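Local coordinates for protein probable thiol peroxidase (Chromobacterium violaceum, PDB 3KEB) that probably reduces peroxides as a thiol-dependent peroxidase of the redoxin family, which has a thioredoxin-like fold, at residues Val149-Arg154 against Phe161-Ala166; Tyr123-Thr128 against Gly134-Ala139; Asp78-Leu83 against Lys169-Gly174. One frame throughout, in Å; residues are numbered along the deposited sequence. Where two conformers were deposited one is given.

How the interactions relate
Following the chain from the N terminus, residues 78-83 come first, in the loop between helix 67-77 and strand 84-89. They meet 169-174 on helix 164-177, the last modelled helix, so interaction 3 closes a long loop, with 85 residues between its segments. Interactions 1 and 2 both fall within that loop and follow one another without crossing. Interaction 2 closes first, pinching the loop ahead of strand 139-143. Interaction 1 then joins the edge strand 149-154 to the start of helix 164-177. Interactions 1 and 2 touch, for instance through Arg154 NH1 and Gly124 O. Interactions 1 and 3 share helix 164-177. Interactions 2 and 3 lie about 26 Å apart, centre to centre.

Interaction 1 of 3, residues Val149-Arg154 against Phe161-Ala166; sequences VHYSER and FFDFDA
Glu153 reaches from strand 149-154 to the backbone of Asp163, just ahead of helix 164-177. This is the single direct hydrogen bond between the segments. Asp163 N donates to Glu153 OE1 over 2.8 Å, and the bond is nearly straight at 172°. OE1 uses its syn lone pair. The side chain of Glu153 leaves with CG anti to the backbone N (chi1 175°) and stays extended, which carries the carboxylate across to the loop. The same OE1 lies at the edge of the Phe162 ring, near its plane. Within the strand, Tyr151 OH also lies 2.9 Å from Glu153 OE1, a weak bond at most.

Two waters add bridges. The first donates to Asp163 OD2 over 2.6 Å and is also hydrogen-bonded to Tyr151 OH. The other donates to both Glu153 OE2 and Phe161 O. The carboxylates of Glu153 and Asp163 stay apart, with Glu153 OE2 and Asp163 OD2 5.5 Å from each other. The donors around them probably offset the like charge.

The apolar contact is Tyr151 CE1 on Ala166 CB, at 4.0 Å. The polar end of the same ring, Tyr151 OH, rests against the methylene of Asp163, 3.5 Å from its CB. The ring plane is perpendicular to the Asp163 carboxylate. Ile167 and Leu170 of the same helix also touch the Tyr151 side chain, while Ile140 of the next strand touches Phe162.

Asp163 is itself the N-cap. Ala166 N donates to Asp163 OD1 at 3.2 Å, meeting it from above the carboxylate plane, 65° out of it. Glu153 thus holds the backbone NH of the residue that caps the helix. The contact joins an edge strand, with a classic beta bulge at His150 and Tyr151 opposite Leu142, to the N-capped C-terminal helix of a thioredoxin-like fold.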
ATOM      1  N   VAL A 149       9.179  20.798 -15.247  1.00 10.93           N
ATOM      2  CA  VAL A 149       8.653  21.318 -13.983  1.00 11.06           C
ATOM      3  C   VAL A 149       8.593  22.849 -13.983  1.00 12.12           C
ATOM      4  O   VAL A 149       9.597  23.512 -14.298  1.00 13.13           O
ATOM      5  CB  VAL A 149       9.507  20.798 -12.791  1.00 11.13           C
ATOM      6  CG1 VAL A 149       9.027  21.361 -11.428  1.00 12.87           C
ATOM      7  CG2 VAL A 149       9.417  19.263 -12.701  1.00 11.66           C
ATOM      8  N   HIS A 150       7.415  23.398 -13.655  1.00 12.65           N
ATOM      9  CA  HIS A 150       7.213  24.879 -13.481  1.00 13.53           C
ATOM     10  C   HIS A 150       7.116  25.341 -12.016  1.00 13.61           C
ATOM     11  O   HIS A 150       7.442  26.494 -11.668  1.00 13.67           O
ATOM     12  CB  HIS A 150       5.936  25.336 -14.203  1.00 13.71           C
ATOM     13  CG  HIS A 150       6.039  25.290 -15.689  1.00 16.08           C
ATOM     14  ND1 HIS A 150       5.967  26.416 -16.480  1.00 21.94           N
ATOM     15  CD2 HIS A 150       6.231  24.253 -16.531  1.00 18.16           C
ATOM     16  CE1 HIS A 150       6.108  26.070 -17.745  1.00 22.21           C
ATOM     17  NE2 HIS A 150       6.276  24.762 -17.801  1.00 22.05           N
ATOM     18  N   TYR A 151       6.728  24.421 -11.141  1.00 13.03           N
ATOM     19  CA  TYR A 151       6.608  24.675  -9.711  1.00 12.75           C
ATOM     20  C   TYR A 151       6.707  23.346  -8.971  1.00 13.14           C
ATOM     21  O   TYR A 151       6.106  22.337  -9.408  1.00 12.78           O
ATOM     22  CB  TYR A 151       5.215  25.319  -9.407  1.00 12.47           C
ATOM     23  CG  TYR A 151       5.014  25.549  -7.975  1.00 11.12           C
ATOM     24  CD1 TYR A 151       5.473  26.697  -7.396  1.00 12.62           C
ATOM     25  CD2 TYR A 151       4.418  24.568  -7.156  1.00 14.51           C
ATOM     26  CE1 TYR A 151       5.308  26.918  -6.016  1.00 14.96           C
ATOM     27  CE2 TYR A 151       4.257  24.777  -5.764  1.00 15.11           C
ATOM     28  CZ  TYR A 151       4.688  25.967  -5.221  1.00 14.64           C
ATOM     29  OH  TYR A 151       4.576  26.245  -3.872  1.00 13.60           O
ATOM     30  N   SER A 152       7.404  23.327  -7.847  1.00 11.69           N
ATOM     31  CA  SER A 152       7.394  22.134  -6.987  1.00 12.75           C
ATOM     32  C   SER A 152       7.481  22.554  -5.508  1.00 12.70           C
ATOM     33  O   SER A 152       8.157  23.520  -5.186  1.00 12.69           O
ATOM     34  CB  SER A 152       8.516  21.122  -7.377  1.00 13.60           C
ATOM     35  OG  SER A 152       9.819  21.627  -7.116  1.00 14.54           O
ATOM     36  N   GLU A 153       6.834  21.820  -4.611  1.00 11.51           N
ATOM     37  CA  GLU A 153       6.862  22.146  -3.210  1.00 12.46           C
ATOM     38  C   GLU A 153       6.650  20.864  -2.434  1.00 13.45           C
ATOM     39  O   GLU A 153       5.739  20.080  -2.724  1.00 13.27           O
ATOM     40  CB  GLU A 153       5.725  23.147  -2.906  1.00 14.44           C
ATOM     41  CG  GLU A 153       5.543  23.495  -1.425  1.00 17.82           C
ATOM     42  CD  GLU A 153       4.224  24.225  -1.134  1.00 21.15           C
ATOM     43  OE1 GLU A 153       3.335  24.348  -2.010  1.00 18.77           O
ATOM     44  OE2 GLU A 153       4.099  24.688  -0.011  1.00 20.37           O
ATOM     45  N   ARG A 154       7.442  20.681  -1.395  1.00 12.60           N
ATOM     46  CA  ARG A 154       7.140  19.657  -0.388  1.00 13.32           C
ATOM     47  C   ARG A 154       6.621  20.300   0.845  1.00 13.24           C
ATOM     48  O   ARG A 154       7.099  21.351   1.238  1.00 13.77           O
ATOM     49  CB  ARG A 154       8.413  18.920  -0.034  1.00 11.19           C
ATOM     50  CG  ARG A 154       8.830  18.126  -1.122  1.00 15.44           C
ATOM     51  CD  ARG A 154      10.061  17.362  -0.781  1.00 10.48           C
ATOM     52  NE  ARG A 154      11.260  18.214  -0.763  1.00 13.48           N
ATOM     53  CZ  ARG A 154      12.503  17.762  -0.614  1.00 12.40           C
ATOM     54  NH1 ARG A 154      12.733  16.485  -0.445  1.00 16.52           N
ATOM     55  NH2 ARG A 154      13.560  18.606  -0.592  1.00 15.33           N
ATOM     56  N   PHE A 161      -1.566  22.872   3.744  1.00 12.92           N
ATOM     57  CA  PHE A 161      -1.920  22.808   2.333  1.00 12.64           C
ATOM     58  C   PHE A 161      -0.799  23.349   1.456  1.00 12.93           C
ATOM     59  O   PHE A 161       0.014  24.182   1.862  1.00 12.19           O
ATOM     60  CB  PHE A 161      -3.246  23.547   2.014  1.00 14.04           C
ATOM     61  CG  PHE A 161      -4.458  23.052   2.769  1.00 15.32           C
ATOM     62  CD1 PHE A 161      -4.607  21.736   3.126  1.00 19.90           C
ATOM     63  CD2 PHE A 161      -5.450  23.946   3.147  1.00 19.76           C
ATOM     64  CE1 PHE A 161      -5.707  21.302   3.840  1.00 21.88           C
ATOM     65  CE2 PHE A 161      -6.561  23.517   3.836  1.00 24.68           C
ATOM     66  CZ  PHE A 161      -6.678  22.182   4.184  1.00 22.33           C
ATOM     67  N   PHE A 162      -0.778  22.897   0.206  1.00 13.01           N
ATOM     68  CA  PHE A 162       0.126  23.462  -0.787  1.00 14.04           C
ATOM     69  C   PHE A 162      -0.128  24.957  -0.998  1.00 14.14           C
ATOM     70  O   PHE A 162      -1.218  25.458  -0.724  1.00 14.46           O
ATOM     71  CB  PHE A 162      -0.074  22.726  -2.124  1.00 13.69           C
ATOM     72  CG  PHE A 162       0.106  21.239  -2.039  1.00 15.54           C
ATOM     73  CD1 PHE A 162       1.321  20.692  -1.605  1.00 15.81           C
ATOM     74  CD2 PHE A 162      -0.920  20.380  -2.434  1.00 14.81           C
ATOM     75  CE1 PHE A 162       1.498  19.332  -1.501  1.00 14.65           C
ATOM     76  CE2 PHE A 162      -0.716  18.996  -2.384  1.00 14.77           C
ATOM     77  CZ  PHE A 162       0.479  18.485  -1.907  1.00 14.95           C
ATOM     78  N   ASP A 163       0.859  25.666  -1.548  1.00 13.91           N
ATOM     79  CA  ASP A 163       0.777  27.098  -1.815  1.00 15.56           C
ATOM     80  C   ASP A 163       0.085  27.316  -3.162  1.00 15.94           C
ATOM     81  O   ASP A 163       0.722  27.638  -4.177  1.00 13.60           O
ATOM     82  CB  ASP A 163       2.169  27.714  -1.833  1.00 15.94           C
ATOM     83  CG  ASP A 163       2.145  29.242  -1.825  1.00 18.07           C
ATOM     84  OD1 ASP A 163       1.094  29.833  -2.030  1.00 15.66           O
ATOM     85  OD2 ASP A 163       3.227  29.841  -1.622  1.00 19.80           O
ATOM     86  N   PHE A 164      -1.244  27.126  -3.136  1.00 15.59           N
ATOM     87  CA  PHE A 164      -2.019  27.192  -4.324  1.00 16.50           C
ATOM     88  C   PHE A 164      -1.957  28.605  -4.908  1.00 16.94           C
ATOM     89  O   PHE A 164      -1.919  28.754  -6.121  1.00 16.69           O
ATOM     90  CB  PHE A 164      -3.463  26.793  -4.060  1.00 16.21           C
ATOM     91  CG  PHE A 164      -3.646  25.351  -3.687  1.00 16.24           C
ATOM     92  CD1 PHE A 164      -3.275  24.331  -4.555  1.00 17.45           C
ATOM     93  CD2 PHE A 164      -4.155  25.018  -2.447  1.00 17.87           C
ATOM     94  CE1 PHE A 164      -3.420  22.981  -4.196  1.00 15.65           C
ATOM     95  CE2 PHE A 164      -4.316  23.693  -2.088  1.00 17.87           C
ATOM     96  CZ  PHE A 164      -3.937  22.680  -2.940  1.00 18.15           C
ATOM     97  N   ASP A 165      -1.948  29.636  -4.060  1.00 17.33           N
ATOM     98  CA  ASP A 165      -1.799  31.005  -4.579  1.00 17.88           C
ATOM     99  C   ASP A 165      -0.547  31.180  -5.447  1.00 16.76           C
ATOM    100  O   ASP A 165      -0.589  31.853  -6.490  1.00 15.67           O
ATOM    101  CB  ASP A 165      -1.806  32.032  -3.469  1.00 18.46           C
ATOM    102  CG  ASP A 165      -3.198  32.235  -2.867  1.00 24.18           C
ATOM    103  OD1 ASP A 165      -4.211  31.804  -3.487  1.00 30.50           O
ATOM    104  OD2 ASP A 165      -3.261  32.792  -1.749  1.00 30.87           O
ATOM    105  N   ALA A 166       0.555  30.577  -5.044  1.00 15.35           N
ATOM    106  CA  ALA A 166       1.776  30.641  -5.850  1.00 15.11           C
ATOM    107  C   ALA A 166       1.646  29.929  -7.209  1.00 15.11           C
ATOM    108  O   ALA A 166       2.120  30.418  -8.251  1.00 14.15           O
ATOM    109  CB  ALA A 166       2.958  30.038  -5.057  1.00 16.73           C
TER
HETATM  110  O   HOH W   1       5.388  28.747  -2.623  1.00 31.70           O
HETATM  111  O   HOH W   2       2.409  24.993   1.911  1.00 23.75           O

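Interaction 2 of 3, residues Tyr123-Thr128 against Gly134-Ala139; sequences YGVLIT and GYTSPA
Val125 and Ser137 hold the tight centre of this contact. Ser137 N donates to Val125 O over 2.8 Å with an almost straight N-H...O angle of 173°. The donor lies in the carbonyl plane, on a lone pair. The same oxygen receives a CA-H...O contact from Thr136, whose CA is 3.4 Å away. Around this bond the side chains close up. Val125 CG1 packs on Ala139 CB at 3.9 Å, while CG2 meets Thr136 CB, and the Val125 and Thr136 side chains run alongside in the same direction. Val125 has CG1 anti to its carbonyl carbon (chi1 -67°), and this sends the two methyls to different partners. Ile127 CD1 comes up to Ser137 CB at 3.6 Å and lies equally near its OG. Thr55 of strand 51-55 and Val8 of strand 7-10 help enclose this part.

Toward the end where Gly134 meets Ile127 the contact thins out. A second backbone bond remains, from Gly134 N to Ile127 O at 2.9 Å. It is more bent, at 153°, and its donor is tilted from the carbonyl plane. The Tyr135 ring leads away from the other segment, and its OH bonds to Ser94 OG of the second subunit.

Gly124 is the C-prime residue of a Schellman motif that ends helix 119-122. After the helix the chain runs out and comes back, forming two antiparallel arms with a single beta bridge between Leu126 and Thr136, and the returning arm leads into strand 139-143 of the central sheet.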
ATOM      1  N   TYR A 123      12.018  10.704  -6.590  1.00 14.38           N
ATOM      2  CA  TYR A 123      11.191  11.925  -6.545  1.00 14.61           C
ATOM      3  C   TYR A 123      11.425  12.738  -5.255  1.00 14.49           C
ATOM      4  O   TYR A 123      10.776  13.749  -5.042  1.00 14.59           O
ATOM      5  CB  TYR A 123       9.707  11.602  -6.697  1.00 14.46           C
ATOM      6  CG  TYR A 123       9.258  11.690  -8.156  1.00 12.59           C
ATOM      7  CD1 TYR A 123       9.651  10.754  -9.067  1.00 14.31           C
ATOM      8  CD2 TYR A 123       8.475  12.756  -8.609  1.00 13.10           C
ATOM      9  CE1 TYR A 123       9.301  10.829 -10.398  1.00 15.67           C
ATOM     10  CE2 TYR A 123       8.074  12.821  -9.948  1.00 12.78           C
ATOM     11  CZ  TYR A 123       8.499  11.872 -10.837  1.00 13.99           C
ATOM     12  OH  TYR A 123       8.142  11.935 -12.168  1.00 14.73           O
ATOM     13  N   GLY A 124      12.399  12.324  -4.444  1.00 14.43           N
ATOM     14  CA  GLY A 124      12.724  13.060  -3.190  1.00 14.59           C
ATOM     15  C   GLY A 124      11.619  13.120  -2.143  1.00 14.19           C
ATOM     16  O   GLY A 124      11.415  14.159  -1.473  1.00 13.46           O
ATOM     17  N   VAL A 125      10.906  12.006  -1.996  1.00 13.78           N
ATOM     18  CA  VAL A 125       9.762  11.959  -1.074  1.00 12.79           C
ATOM     19  C   VAL A 125       9.841  10.753  -0.156  1.00 13.17           C
ATOM     20  O   VAL A 125       8.837  10.374   0.459  1.00 15.39           O
ATOM     21  CB  VAL A 125       8.410  12.054  -1.834  1.00 14.31           C
ATOM     22  CG1 VAL A 125       8.192  13.451  -2.526  1.00 14.65           C
ATOM     23  CG2 VAL A 125       8.179  10.912  -2.868  1.00 11.00           C
ATOM     24  N   LEU A 126      11.024  10.160  -0.059  1.00 13.84           N
ATOM     25  CA  LEU A 126      11.229   8.981   0.782  1.00 13.96           C
ATOM     26  C   LEU A 126      11.310   9.330   2.278  1.00 13.39           C
ATOM     27  O   LEU A 126      12.164  10.091   2.673  1.00 14.44           O
ATOM     28  CB  LEU A 126      12.515   8.241   0.373  1.00 14.11           C
ATOM     29  CG  LEU A 126      12.933   6.979   1.197  1.00 16.63           C
ATOM     30  CD1 LEU A 126      11.808   5.935   1.120  1.00 18.87           C
ATOM     31  CD2 LEU A 126      14.289   6.415   0.766  1.00 19.08           C
ATOM     32  N   ILE A 127      10.477   8.690   3.075  1.00 15.00           N
ATOM     33  CA  ILE A 127      10.543   8.719   4.559  1.00 14.20           C
ATOM     34  C   ILE A 127      10.955   7.302   5.012  1.00 15.54           C
ATOM     35  O   ILE A 127      10.365   6.303   4.572  1.00 14.78           O
ATOM     36  CB  ILE A 127       9.175   9.144   5.184  1.00 14.54           C
ATOM     37  CG1 ILE A 127       8.748  10.562   4.725  1.00 12.93           C
ATOM     38  CG2 ILE A 127       9.235   9.144   6.730  1.00 13.12           C
ATOM     39  CD1 ILE A 127       7.329  10.928   4.998  1.00 14.06           C
ATOM     40  N   THR A 128      12.002   7.200   5.830  1.00 17.62           N
ATOM     41  CA  THR A 128      12.367   5.899   6.395  1.00 19.59           C
ATOM     42  C   THR A 128      12.185   5.774   7.920  1.00 20.36           C
ATOM     43  O   THR A 128      12.449   4.685   8.449  1.00 20.98           O
ATOM     44  CB  THR A 128      13.833   5.554   6.100  1.00 19.77           C
ATOM     45  OG1 THR A 128      14.647   6.595   6.659  1.00 21.96           O
ATOM     46  CG2 THR A 128      14.099   5.427   4.579  1.00 19.51           C
ATOM     47  N   GLY A 134       8.352   4.255   5.009  1.00 14.50           N
ATOM     48  CA  GLY A 134       7.766   3.730   3.765  1.00 15.10           C
ATOM     49  C   GLY A 134       6.779   4.621   3.044  1.00 15.20           C
ATOM     50  O   GLY A 134       6.424   4.315   1.852  1.00 15.03           O
ATOM     51  N   TYR A 135       6.284   5.704   3.685  1.00 12.53           N
ATOM     52  CA  TYR A 135       5.354   6.539   3.007  1.00 13.07           C
ATOM     53  C   TYR A 135       6.016   7.493   2.022  1.00 12.69           C
ATOM     54  O   TYR A 135       7.192   7.850   2.177  1.00 14.47           O
ATOM     55  CB  TYR A 135       4.489   7.375   4.005  1.00 12.48           C
ATOM     56  CG  TYR A 135       3.378   6.628   4.714  1.00 11.63           C
ATOM     57  CD1 TYR A 135       3.641   5.764   5.771  1.00 10.72           C
ATOM     58  CD2 TYR A 135       2.040   6.883   4.403  1.00 12.22           C
ATOM     59  CE1 TYR A 135       2.592   5.153   6.447  1.00  6.76           C
ATOM     60  CE2 TYR A 135       1.012   6.254   5.052  1.00 13.64           C
ATOM     61  CZ  TYR A 135       1.295   5.392   6.075  1.00 11.91           C
ATOM     62  OH  TYR A 135       0.261   4.808   6.708  1.00  9.22           O
ATOM     63  N   THR A 136       5.228   8.013   1.082  1.00 13.29           N
ATOM     64  CA  THR A 136       5.686   9.153   0.265  1.00 12.44           C
ATOM     65  C   THR A 136       5.316  10.460   1.004  1.00 13.36           C
ATOM     66  O   THR A 136       4.135  10.730   1.298  1.00 13.87           O
ATOM     67  CB  THR A 136       5.073   9.187  -1.122  1.00 14.01           C
ATOM     68  OG1 THR A 136       3.617   9.336  -0.914  1.00  8.59           O
ATOM     69  CG2 THR A 136       5.280   7.914  -1.871  1.00 12.38           C
ATOM     70  N   SER A 137       6.318  11.294   1.265  1.00 12.09           N
ATOM     71  CA  SER A 137       6.114  12.572   1.893  1.00 13.57           C
ATOM     72  C   SER A 137       5.228  13.468   0.980  1.00 13.72           C
ATOM     73  O   SER A 137       5.336  13.396  -0.241  1.00 15.48           O
ATOM     74  CB  SER A 137       7.467  13.220   2.224  1.00 13.72           C
ATOM     75  OG  SER A 137       7.284  14.122   3.274  1.00 13.20           O
ATOM     76  N   PRO A 138       4.344  14.259   1.544  1.00 13.71           N
ATOM     77  CA  PRO A 138       3.435  15.022   0.698  1.00 13.92           C
ATOM     78  C   PRO A 138       4.118  16.178  -0.091  1.00 12.94           C
ATOM     79  O   PRO A 138       4.949  16.909   0.453  1.00 13.61           O
ATOM     80  CB  PRO A 138       2.400  15.560   1.684  1.00 15.15           C
ATOM     81  CG  PRO A 138       3.110  15.556   2.962  1.00 15.43           C
ATOM     82  CD  PRO A 138       3.891  14.291   2.938  1.00 13.52           C
ATOM     83  N   ALA A 139       3.821  16.239  -1.392  1.00 12.22           N
ATOM     84  CA  ALA A 139       4.475  17.153  -2.326  1.00 12.03           C
ATOM     85  C   ALA A 139       3.588  17.418  -3.532  1.00 13.41           C
ATOM     86  O   ALA A 139       2.566  16.727  -3.788  1.00 13.20           O
ATOM     87  CB  ALA A 139       5.872  16.609  -2.744  1.00 12.32           C
TER

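Interaction 3 of 3, residues Asp78-Leu83 against Lys169-Gly174; sequences DSWPHL and KLLQEG
A type I beta turn from Trp80 to Leu83 faces one side of the helical segment 169-174. The turn is closed by a 3.2 Å bond from Leu83 N to Trp80 O. The backbones stay well apart: the nearest pair of CA atoms, those of Trp80 and Leu171, are 8.6 Å from each other. No hydrogen bond crosses between the segments, so side chains bridge the gap.

Leu171 lies over one face of the Trp80 indole. Its CD1 is 3.5 Å from the centroid of the five-membered ring and only 3° off the ring normal, a clear CH-pi contact. Its CB takes the six-membered ring, 3.5 Å from Trp80 CZ2. Trp80 and Leu171 reach past one another from opposite ends, which lets one leucine span both rings. Leu171 has CG anti to its carbonyl carbon (chi1 -64°) and CD1 anti to CA (chi2 163°), placing CD1 beyond CB along the indole. At the rim of the six-membered ring, Gln172 CG approaches Trp80 CZ2 at 4.1 Å, a doubtful touch because Gln172 has two conformers.

Trp80 NE1 is hydrogen-bonded to Glu168 OE1, one helical turn before Gln172, which helps fix the rotation of the indole. Phe76 of helix 67-77 meets both Trp80 and Leu171. Leu142 of strand 139-143 touches Leu171, so the contact lies where helix 67-77, helix 164-177 and that strand come together.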
ATOM      1  N   ASP A  78     -10.598  23.465 -10.149  1.00 12.15           N
ATOM      2  CA  ASP A  78     -11.796  23.918 -10.830  1.00 11.78           C
ATOM      3  C   ASP A  78     -11.490  25.039 -11.843  1.00 12.38           C
ATOM      4  O   ASP A  78     -12.204  25.183 -12.855  1.00 13.65           O
ATOM      5  CB  ASP A  78     -12.888  24.450  -9.865  1.00 12.29           C
ATOM      6  CG  ASP A  78     -13.508  23.356  -9.017  1.00 14.67           C
ATOM      7  OD1 ASP A  78     -13.497  22.183  -9.449  1.00 14.59           O
ATOM      8  OD2 ASP A  78     -14.028  23.699  -7.941  1.00 19.17           O
ATOM      9  N   SER A  79     -10.502  25.859 -11.529  1.00 11.85           N
ATOM     10  CA  SER A  79     -10.058  26.942 -12.415  1.00 12.01           C
ATOM     11  C   SER A  79      -9.157  26.501 -13.587  1.00 12.51           C
ATOM     12  O   SER A  79      -8.869  27.301 -14.458  1.00 13.20           O
ATOM     13  CB  SER A  79      -9.285  27.983 -11.584  1.00 13.95           C
ATOM     14  OG  SER A  79     -10.123  28.638 -10.646  1.00 13.76           O
ATOM     15  N   TRP A  80      -8.671  25.261 -13.578  1.00 11.60           N
ATOM     16  CA  TRP A  80      -7.636  24.792 -14.517  1.00 11.65           C
ATOM     17  C   TRP A  80      -7.997  23.371 -14.972  1.00 11.38           C
ATOM     18  O   TRP A  80      -7.276  22.408 -14.658  1.00 11.98           O
ATOM     19  CB  TRP A  80      -6.257  24.860 -13.859  1.00 11.77           C
ATOM     20  CG  TRP A  80      -5.925  26.242 -13.357  1.00 11.77           C
ATOM     21  CD1 TRP A  80      -5.943  26.675 -12.039  1.00 13.10           C
ATOM     22  CD2 TRP A  80      -5.536  27.382 -14.143  1.00 12.32           C
ATOM     23  NE1 TRP A  80      -5.626  28.004 -11.986  1.00 11.92           N
ATOM     24  CE2 TRP A  80      -5.379  28.467 -13.255  1.00 12.34           C
ATOM     25  CE3 TRP A  80      -5.338  27.606 -15.519  1.00 14.82           C
ATOM     26  CZ2 TRP A  80      -5.009  29.743 -13.689  1.00 12.95           C
ATOM     27  CZ3 TRP A  80      -4.958  28.901 -15.951  1.00 15.55           C
ATOM     28  CH2 TRP A  80      -4.792  29.930 -15.041  1.00 15.91           C
ATOM     29  N   PRO A  81      -9.129  23.248 -15.696  1.00 11.30           N
ATOM     30  CA  PRO A  81      -9.633  21.938 -16.135  1.00 11.38           C
ATOM     31  C   PRO A  81      -8.684  21.177 -17.065  1.00 13.35           C
ATOM     32  O   PRO A  81      -8.900  19.963 -17.254  1.00 13.63           O
ATOM     33  CB  PRO A  81     -10.938  22.253 -16.845  1.00 11.54           C
ATOM     34  CG  PRO A  81     -10.863  23.732 -17.245  1.00 10.22           C
ATOM     35  CD  PRO A  81     -10.029  24.335 -16.099  1.00 10.96           C
ATOM     36  N   HIS A  82      -7.640  21.802 -17.607  1.00 13.03           N
ATOM     37  CA  HIS A  82      -6.814  21.091 -18.578  1.00 13.57           C
ATOM     38  C   HIS A  82      -5.590  20.450 -17.945  1.00 13.54           C
ATOM     39  O   HIS A  82      -4.781  19.839 -18.637  1.00 15.42           O
ATOM     40  CB  HIS A  82      -6.432  22.015 -19.733  1.00 14.26           C
ATOM     41  CG  HIS A  82      -7.609  22.596 -20.446  1.00 13.56           C
ATOM     42  ND1 HIS A  82      -7.484  23.593 -21.387  1.00 14.32           N
ATOM     43  CD2 HIS A  82      -8.929  22.317 -20.371  1.00 11.36           C
ATOM     44  CE1 HIS A  82      -8.682  23.923 -21.840  1.00 12.30           C
ATOM     45  NE2 HIS A  82      -9.578  23.154 -21.253  1.00 12.64           N
ATOM     46  N   LEU A  83      -5.476  20.606 -16.638  1.00 12.94           N
ATOM     47  CA  LEU A  83      -4.369  20.143 -15.866  0.60 13.70           C
ATOM     48  C   LEU A  83      -4.764  18.778 -15.294  1.00 13.68           C
ATOM     49  O   LEU A  83      -5.766  18.686 -14.521  1.00 15.19           O
ATOM     50  CB  LEU A  83      -4.103  21.166 -14.777  0.60 13.89           C
ATOM     51  CG  LEU A  83      -2.678  21.526 -14.373  0.60 17.91           C
ATOM     52  CD1 LEU A  83      -1.923  22.119 -15.535  0.60 17.49           C
ATOM     53  CD2 LEU A  83      -2.702  22.501 -13.200  0.60 14.37           C
ATOM     54  N   LYS A 169      -0.563  31.988  -9.560  1.00 15.96           N
ATOM     55  CA  LYS A 169       0.113  33.143 -10.139  1.00 16.03           C
ATOM     56  C   LYS A 169       0.933  32.702 -11.370  1.00 15.87           C
ATOM     57  O   LYS A 169       0.908  33.373 -12.414  1.00 15.76           O
ATOM     58  CB  LYS A 169       0.972  33.798  -9.050  1.00 16.87           C
ATOM     59  CG  LYS A 169       1.657  35.060  -9.419  1.00 20.76           C
ATOM     60  CD  LYS A 169       2.331  35.688  -8.171  1.00 26.47           C
ATOM     61  CE  LYS A 169       3.253  36.839  -8.570  1.00 29.26           C
ATOM     62  NZ  LYS A 169       2.478  37.860  -9.315  1.00 32.56           N
ATOM     63  N   LEU A 170       1.613  31.564 -11.272  1.00 14.93           N
ATOM     64  CA  LEU A 170       2.356  31.014 -12.417  1.00 16.51           C
ATOM     65  C   LEU A 170       1.469  30.632 -13.591  1.00 17.22           C
ATOM     66  O   LEU A 170       1.801  30.920 -14.753  1.00 17.06           O
ATOM     67  CB  LEU A 170       3.187  29.805 -12.005  1.00 15.96           C
ATOM     68  CG  LEU A 170       4.400  30.132 -11.132  1.00 18.52           C
ATOM     69  CD1 LEU A 170       4.952  28.824 -10.548  1.00 20.64           C
ATOM     70  CD2 LEU A 170       5.520  30.940 -11.850  1.00 18.78           C
ATOM     71  N   LEU A 171       0.323  30.009 -13.298  1.00 16.20           N
ATOM     72  CA  LEU A 171      -0.585  29.636 -14.356  1.00 16.66           C
ATOM     73  C   LEU A 171      -1.197  30.872 -15.012  1.00 17.34           C
ATOM     74  O   LEU A 171      -1.363  30.897 -16.232  1.00 17.48           O
ATOM     75  CB  LEU A 171      -1.679  28.692 -13.855  1.00 16.54           C
ATOM     76  CG  LEU A 171      -1.216  27.293 -13.350  1.00 15.81           C
ATOM     77  CD1 LEU A 171      -2.311  26.682 -12.524  1.00 17.36           C
ATOM     78  CD2 LEU A 171      -0.821  26.335 -14.549  1.00 16.21           C
ATOM     79  N   GLN A 172      -1.553  31.886 -14.230  1.00 18.32           N
ATOM     80  CA  GLN A 172      -2.125  33.129 -14.788  0.60 19.18           C
ATOM     81  C   GLN A 172      -1.090  33.851 -15.653  1.00 20.24           C
ATOM     82  O   GLN A 172      -1.424  34.411 -16.692  1.00 19.11           O
ATOM     83  CB  GLN A 172      -2.600  34.073 -13.671  0.60 19.37           C
ATOM     84  CG  GLN A 172      -3.817  33.601 -12.870  0.60 19.92           C
ATOM     85  CD  GLN A 172      -4.158  34.527 -11.700  0.60 23.22           C
ATOM     86  OE1 GLN A 172      -5.298  34.557 -11.205  0.60 24.57           O
ATOM     87  NE2 GLN A 172      -3.161  35.265 -11.232  0.60 26.18           N
ATOM     88  N   GLU A 173       0.167  33.852 -15.189  1.00 21.90           N
ATOM     89  CA  GLU A 173       1.260  34.505 -15.906  0.60 23.81           C
ATOM     90  C   GLU A 173       1.470  33.815 -17.274  1.00 24.97           C
ATOM     91  O   GLU A 173       1.614  34.499 -18.304  1.00 24.73           O
ATOM     92  CB  GLU A 173       2.539  34.563 -15.034  0.60 23.84           C
ATOM     93  CG  GLU A 173       2.763  35.925 -14.340  0.60 25.41           C
ATOM     94  CD  GLU A 173       3.499  35.885 -12.962  0.60 26.84           C
ATOM     95  OE1 GLU A 173       3.332  36.866 -12.198  0.60 24.80           O
ATOM     96  OE2 GLU A 173       4.232  34.917 -12.629  0.60 27.05           O
ATOM     97  N   GLY A 174       1.448  32.481 -17.294  1.00 26.35           N
ATOM     98  CA  GLY A 174       1.529  31.720 -18.540  1.00 28.34           C
ATOM     99  C   GLY A 174       0.365  32.026 -19.483  1.00 29.96           C
ATOM    100  O   GLY A 174       0.572  32.324 -20.653  1.00 30.56           O
TER